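Local coordinates for protein galectin (PDB 3WUC) that probably binds lactose and related beta-galactosides as a proto-type galectin of frog skin, at residues H17-G31 against F84-D98. Numbering follows the deposited sequence.
Sequences HKGHRVEVRGRIAKG and FKSGSETMLIFDFED
K18 lies across the ring of F96. Its CG sits over the middle of one face, 3.6 Å from the F96 ring centroid, as a CH-pi contact. Beyond CG the chain is extended, which carries NZ past the ring to D98, where NZ meets OD1 at 2.8 Å in a salt bridge. NZ has a second acidic partner in E119. At the other end of the pairing, CG of E89 lies over one face of the R27 guanidinium, nearer its NH2 corner than its centre. A bend at chi3 (-63°) turns this guanidinium toward segment 84-98, where NH1 of R27 bonds in the guanidinium plane to O of G87 (2.9 Å). NH2 of R27 makes a salt bridge to OE2 of E89 at 3.2 Å. The other oxygen of E89, OE1, makes a long salt bridge to NH2 of R25. A water joins NE of R25 to the carbonyl O of T90 and reaches OE1 of E89 weakly.

Strands 20-28 and 89-96 are antiparallel neighbours in one sheet of the galectin beta-sandwich. V22, V24, L92 and F94 point into the sandwich core, toward the sheet that carries the sugar site. The opposite face bears E23, R25, M91 and I93, and packs partly on the second subunit. There E23 and R25 exchange salt bridges with R25 and E23 of that subunit. Within the chain, SD of M91 lies 3.7 Å from CD of E23, and CG of M91 3.7 Å from CG of R25. CG of E23 lies alongside CG1 of I93, both chains rising from the same face.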
loop_
_atom_site.group_PDB
_atom_site.type_symbol
_atom_site.label_atom_id
_atom_site.label_comp_id
_atom_site.label_asym_id
_atom_site.label_seq_id
_atom_site.Cartn_x
_atom_site.Cartn_y
_atom_site.Cartn_z
ATOM N N HIS B 17 15.917 3.174 -11.704
ATOM C CA HIS B 17 17.040 2.500 -12.314
ATOM C C HIS B 17 16.737 1.066 -12.684
ATOM O O HIS B 17 15.823 0.464 -12.152
ATOM C CB HIS B 17 18.196 2.514 -11.335
ATOM C CG HIS B 17 18.733 3.894 -11.095
ATOM N ND1 HIS B 17 19.942 4.312 -11.647
ATOM C CD2 HIS B 17 18.224 4.954 -10.442
ATOM C CE1 HIS B 17 20.158 5.570 -11.297
ATOM N NE2 HIS B 17 19.116 5.995 -10.602
ATOM N N LYS B 18 17.535 0.462 -13.569
ATOM C CA LYS B 18 17.339 -0.970 -13.859
ATOM C C LYS B 18 17.456 -1.824 -12.566
ATOM O O LYS B 18 18.229 -1.502 -11.661
ATOM C CB LYS B 18 18.275 -1.417 -15.017
ATOM C CG LYS B 18 17.855 -0.847 -16.345
ATOM C CD LYS B 18 18.729 -1.350 -17.467
ATOM C CE LYS B 18 18.248 -0.740 -18.765
ATOM N NZ LYS B 18 19.310 -0.816 -19.813
ATOM N N GLY B 19 16.718 -2.918 -12.512
ATOM C CA GLY B 19 16.703 -3.799 -11.355
ATOM C C GLY B 19 15.607 -3.394 -10.360
ATOM O O GLY B 19 15.455 -3.987 -9.252
ATOM N N HIS B 20 14.861 -2.340 -10.708
ATOM C CA HIS B 20 13.763 -1.851 -9.924
ATOM C C HIS B 20 12.478 -1.800 -10.721
ATOM O O HIS B 20 12.504 -1.975 -11.964
ATOM C CB HIS B 20 14.132 -0.446 -9.408
ATOM C CG HIS B 20 15.332 -0.495 -8.537
ATOM N ND1 HIS B 20 15.271 -0.767 -7.182
ATOM C CD2 HIS B 20 16.651 -0.475 -8.851
ATOM C CE1 HIS B 20 16.497 -0.805 -6.684
ATOM N NE2 HIS B 20 17.350 -0.614 -7.671
ATOM N N ARG B 21 11.359 -1.635 -10.030
ATOM C CA ARG B 21 10.010 -1.729 -10.648
ATOM C C ARG B 21 9.160 -0.566 -10.129
ATOM O O ARG B 21 9.358 -0.071 -8.973
ATOM C CB ARG B 21 9.310 -3.051 -10.458
ATOM C CG ARG B 21 9.077 -3.471 -9.041
ATOM C CD ARG B 21 8.299 -4.790 -8.937
ATOM N NE ARG B 21 7.951 -5.051 -7.538
ATOM C CZ ARG B 21 8.789 -5.583 -6.625
ATOM N NH1 ARG B 21 10.032 -5.937 -6.948
ATOM N NH2 ARG B 21 8.380 -5.760 -5.373
ATOM N N VAL B 22 8.186 -0.218 -10.917
ATOM C CA VAL B 22 7.184 0.768 -10.593
ATOM C C VAL B 22 5.846 0.157 -10.736
ATOM O O VAL B 22 5.496 -0.436 -11.765
ATOM C CB VAL B 22 7.363 2.135 -11.302
ATOM C CG1 VAL B 22 7.348 2.006 -12.822
ATOM C CG2 VAL B 22 6.374 3.145 -10.817
ATOM N N GLU B 23 5.003 0.383 -9.697
ATOM C CA GLU B 23 3.641 -0.079 -9.636
ATOM C C GLU B 23 2.681 1.130 -9.720
ATOM O O GLU B 23 2.867 2.077 -8.985
ATOM C CB GLU B 23 3.391 -0.783 -8.294
ATOM C CG GLU B 23 1.935 -1.172 -8.081
ATOM C CD GLU B 23 1.672 -1.760 -6.682
ATOM O OE1 GLU B 23 2.458 -2.715 -6.308
ATOM O OE2 GLU B 23 0.779 -1.135 -5.963
ATOM N N VAL B 24 1.739 1.114 -10.647
ATOM C CA VAL B 24 0.752 2.166 -10.915
ATOM C C VAL B 24 -0.631 1.572 -10.758
ATOM O O VAL B 24 -0.995 0.620 -11.462
ATOM C CB VAL B 24 0.924 2.727 -12.374
ATOM C CG1 VAL B 24 -0.091 3.800 -12.681
ATOM C CG2 VAL B 24 2.342 3.180 -12.610
ATOM N N ARG B 25 -1.364 2.109 -9.811
ATOM C CA ARG B 25 -2.781 1.899 -9.618
ATOM C C ARG B 25 -3.579 3.135 -9.928
ATOM O O ARG B 25 -3.194 4.231 -9.523
ATOM C CB ARG B 25 -3.021 1.493 -8.156
ATOM C CG ARG B 25 -2.459 0.161 -7.861
ATOM C CD ARG B 25 -2.721 -0.265 -6.387
ATOM N NE ARG B 25 -4.134 -0.552 -6.169
ATOM C CZ ARG B 25 -4.645 -1.080 -5.049
ATOM N NH1 ARG B 25 -3.841 -1.411 -4.061
ATOM N NH2 ARG B 25 -5.944 -1.295 -4.966
ATOM N N GLY B 26 -4.655 2.937 -10.638
ATOM C CA GLY B 26 -5.527 4.039 -10.975
ATOM C C GLY B 26 -6.858 3.607 -11.456
ATOM O O GLY B 26 -7.071 2.431 -11.676
ATOM N N ARG B 27 -7.766 4.567 -11.666
ATOM C CA ARG B 27 -9.123 4.268 -12.093
ATOM C C ARG B 27 -9.266 4.711 -13.581
ATOM O O ARG B 27 -9.091 5.894 -13.895
ATOM C CB ARG B 27 -10.201 4.946 -11.244
ATOM C CG ARG B 27 -11.596 4.611 -11.713
ATOM C CD ARG B 27 -12.707 5.132 -10.765
ATOM N NE ARG B 27 -12.612 4.488 -9.435
ATOM C CZ ARG B 27 -13.142 3.311 -9.060
ATOM N NH1 ARG B 27 -13.924 2.559 -9.860
ATOM N NH2 ARG B 27 -12.906 2.878 -7.824
ATOM N N ILE B 28 -9.603 3.773 -14.438
ATOM C CA ILE B 28 -9.696 4.034 -15.864
ATOM C C ILE B 28 -10.902 4.925 -16.082
ATOM O O ILE B 28 -11.971 4.668 -15.473
ATOM C CB ILE B 28 -9.836 2.762 -16.674
ATOM C CG1 ILE B 28 -8.637 1.865 -16.471
ATOM C CG2 ILE B 28 -9.996 3.131 -18.174
ATOM C CD1 ILE B 28 -8.916 0.443 -16.839
ATOM N N ALA B 29 -10.728 6.019 -16.862
ATOM C CA ALA B 29 -11.889 6.841 -17.182
ATOM C C ALA B 29 -13.115 6.049 -17.726
ATOM O O ALA B 29 -13.012 5.228 -18.643
ATOM C CB ALA B 29 -11.441 7.871 -18.175
ATOM N N LYS B 30 -14.282 6.373 -17.165
ATOM C CA LYS B 30 -15.529 5.686 -17.543
ATOM C C LYS B 30 -15.852 5.991 -19.004
ATOM O O LYS B 30 -15.749 7.132 -19.453
ATOM C CB LYS B 30 -16.731 6.087 -16.655
ATOM C CG LYS B 30 -18.086 5.447 -17.076
ATOM C CD LYS B 30 -18.178 3.926 -16.816
ATOM C CE LYS B 30 -17.553 3.016 -17.904
ATOM N NZ LYS B 30 -18.385 2.505 -19.057
ATOM N N GLY B 31 -16.122 4.935 -19.735
ATOM C CA GLY B 31 -16.647 5.025 -21.103
ATOM C C GLY B 31 -15.546 5.350 -22.099
ATOM O O GLY B 31 -15.790 5.554 -23.287
ATOM N N PHE B 84 -9.086 -5.447 -18.564
ATOM C CA PHE B 84 -9.455 -4.110 -18.171
ATOM C C PHE B 84 -10.915 -3.812 -18.445
ATOM O O PHE B 84 -11.497 -4.377 -19.350
ATOM C CB PHE B 84 -8.663 -2.996 -19.012
ATOM C CG PHE B 84 -7.202 -3.197 -19.031
ATOM C CD1 PHE B 84 -6.427 -2.861 -17.905
ATOM C CD2 PHE B 84 -6.554 -3.842 -20.087
ATOM C CE1 PHE B 84 -5.099 -3.098 -17.935
ATOM C CE2 PHE B 84 -5.198 -4.108 -20.111
ATOM C CZ PHE B 84 -4.466 -3.742 -18.992
ATOM N N LYS B 85 -11.469 -2.953 -17.637
ATOM C CA LYS B 85 -12.839 -2.451 -17.783
ATOM C C LYS B 85 -12.850 -0.961 -17.535
ATOM O O LYS B 85 -12.384 -0.456 -16.463
ATOM C CB LYS B 85 -13.768 -3.176 -16.828
ATOM C CG LYS B 85 -15.236 -2.874 -17.099
ATOM C CD LYS B 85 -16.134 -3.452 -15.973
ATOM C CE LYS B 85 -17.575 -2.938 -16.077
ATOM N NZ LYS B 85 -18.153 -3.658 -17.239
ATOM N N SER B 86 -13.419 -0.198 -18.494
ATOM C CA SER B 86 -13.432 1.210 -18.292
ATOM C C SER B 86 -14.293 1.592 -17.068
ATOM O O SER B 86 -15.317 0.916 -16.751
ATOM C CB SER B 86 -13.889 1.952 -19.582
ATOM O OG SER B 86 -15.245 1.658 -19.806
ATOM N N GLY B 87 -13.870 2.602 -16.326
ATOM C CA GLY B 87 -14.488 3.011 -15.096
ATOM C C GLY B 87 -14.057 2.247 -13.857
ATOM O O GLY B 87 -14.322 2.731 -12.735
ATOM N N SER B 88 -13.283 1.170 -14.060
ATOM C CA SER B 88 -12.779 0.388 -12.947
ATOM C C SER B 88 -11.313 0.697 -12.587
ATOM O O SER B 88 -10.530 1.282 -13.374
ATOM C CB SER B 88 -12.842 -1.094 -13.212
ATOM O OG SER B 88 -14.202 -1.526 -13.354
ATOM N N GLU B 89 -10.943 0.296 -11.399
ATOM C CA GLU B 89 -9.547 0.302 -11.008
ATOM C C GLU B 89 -8.742 -0.735 -11.767
ATOM O O GLU B 89 -9.238 -1.764 -12.266
ATOM C CB GLU B 89 -9.352 0.132 -9.503
ATOM C CG GLU B 89 -10.215 0.974 -8.580
ATOM C CD GLU B 89 -9.762 0.882 -7.122
ATOM O OE1 GLU B 89 -8.732 0.181 -6.783
ATOM O OE2 GLU B 89 -10.393 1.633 -6.346
ATOM N N THR B 90 -7.435 -0.451 -11.940
ATOM C CA THR B 90 -6.539 -1.341 -12.547
ATOM C C THR B 90 -5.155 -1.138 -11.945
ATOM O O THR B 90 -4.931 -0.176 -11.212
ATOM C CB THR B 90 -6.495 -1.256 -14.072
ATOM O OG1 THR B 90 -5.774 -2.340 -14.609
ATOM C CG2 THR B 90 -5.736 0.018 -14.515
ATOM N N MET B 91 -4.289 -2.059 -12.152
ATOM C CA MET B 91 -2.892 -2.007 -11.664
ATOM C C MET B 91 -1.972 -2.539 -12.752
ATOM O O MET B 91 -2.206 -3.602 -13.307
ATOM C CB MET B 91 -2.686 -2.818 -10.381
ATOM C CG MET B 91 -1.300 -2.746 -9.881
ATOM S SD MET B 91 -1.164 -3.481 -8.232
ATOM C CE MET B 91 -1.524 -5.154 -8.598
ATOM N N LEU B 92 -0.902 -1.779 -13.080
ATOM C CA LEU B 92 0.135 -2.207 -13.985
ATOM C C LEU B 92 1.475 -2.088 -13.295
ATOM O O LEU B 92 1.708 -1.074 -12.611
ATOM C CB LEU B 92 0.111 -1.334 -15.287
ATOM C CG LEU B 92 -1.140 -1.497 -16.198
ATOM C CD1 LEU B 92 -1.182 -0.380 -17.255
ATOM C CD2 LEU B 92 -0.996 -2.810 -16.917
ATOM N N ILE B 93 2.322 -3.076 -13.416
ATOM C CA ILE B 93 3.642 -3.063 -12.778
ATOM C C ILE B 93 4.673 -3.176 -13.911
ATOM O O ILE B 93 4.552 -3.992 -14.805
ATOM C CB ILE B 93 3.802 -4.184 -11.744
ATOM C CG1 ILE B 93 2.764 -3.970 -10.681
ATOM C CG2 ILE B 93 5.176 -4.136 -11.195
ATOM C CD1 ILE B 93 2.742 -5.144 -9.723
ATOM N N PHE B 94 5.704 -2.341 -13.880
ATOM C CA PHE B 94 6.755 -2.336 -14.916
ATOM C C PHE B 94 8.080 -2.645 -14.285
ATOM O O PHE B 94 8.530 -1.884 -13.431
ATOM C CB PHE B 94 6.799 -0.962 -15.602
ATOM C CG PHE B 94 5.496 -0.521 -16.221
ATOM C CD1 PHE B 94 4.490 0.048 -15.533
ATOM C CD2 PHE B 94 5.313 -0.754 -17.589
ATOM C CE1 PHE B 94 3.273 0.418 -16.089
ATOM C CE2 PHE B 94 4.087 -0.340 -18.189
ATOM C CZ PHE B 94 3.138 0.210 -17.467
ATOM N N ASP B 95 8.718 -3.718 -14.682
ATOM C CA ASP B 95 10.046 -4.110 -14.212
ATOM C C ASP B 95 11.058 -3.528 -15.195
ATOM O O ASP B 95 11.007 -3.857 -16.360
ATOM C CB ASP B 95 10.249 -5.635 -14.257
ATOM C CG ASP B 95 9.421 -6.384 -13.344
ATOM O OD1 ASP B 95 8.849 -5.737 -12.435
ATOM O OD2 ASP B 95 9.327 -7.661 -13.571
ATOM N N PHE B 96 11.895 -2.606 -14.778
ATOM C CA PHE B 96 12.860 -2.006 -15.659
ATOM C C PHE B 96 14.163 -2.798 -15.701
ATOM O O PHE B 96 14.865 -2.919 -14.680
ATOM C CB PHE B 96 13.089 -0.619 -15.167
ATOM C CG PHE B 96 14.022 0.223 -16.001
ATOM C CD1 PHE B 96 14.153 0.041 -17.340
ATOM C CD2 PHE B 96 14.697 1.250 -15.386
ATOM C CE1 PHE B 96 15.040 0.864 -18.110
ATOM C CE2 PHE B 96 15.546 2.119 -16.091
ATOM C CZ PHE B 96 15.721 1.928 -17.485
ATOM N N GLU B 97 14.456 -3.378 -16.897
ATOM C CA GLU B 97 15.678 -4.115 -17.175
ATOM C C GLU B 97 15.957 -3.806 -18.639
ATOM O O GLU B 97 15.150 -3.113 -19.323
ATOM C CB GLU B 97 15.497 -5.628 -16.920
ATOM C CG GLU B 97 15.061 -5.966 -15.508
ATOM C CD GLU B 97 16.132 -5.847 -14.455
ATOM O OE1 GLU B 97 17.263 -5.487 -14.800
ATOM O OE2 GLU B 97 15.840 -6.089 -13.249
ATOM N N ASP B 98 17.056 -4.379 -19.183
ATOM C CA ASP B 98 17.280 -4.301 -20.601
ATOM C C ASP B 98 16.098 -4.694 -21.408
ATOM O O ASP B 98 15.828 -4.143 -22.501
ATOM C CB ASP B 98 18.500 -5.219 -20.997
ATOM C CG ASP B 98 19.848 -4.669 -20.430
ATOM O OD1 ASP B 98 19.940 -3.488 -20.025
ATOM O OD2 ASP B 98 20.850 -5.408 -20.450
HETATM O O HOH W 1 13.236 -4.920 -12.422
HETATM O O HOH W 2 -5.881 -0.683 -8.545
#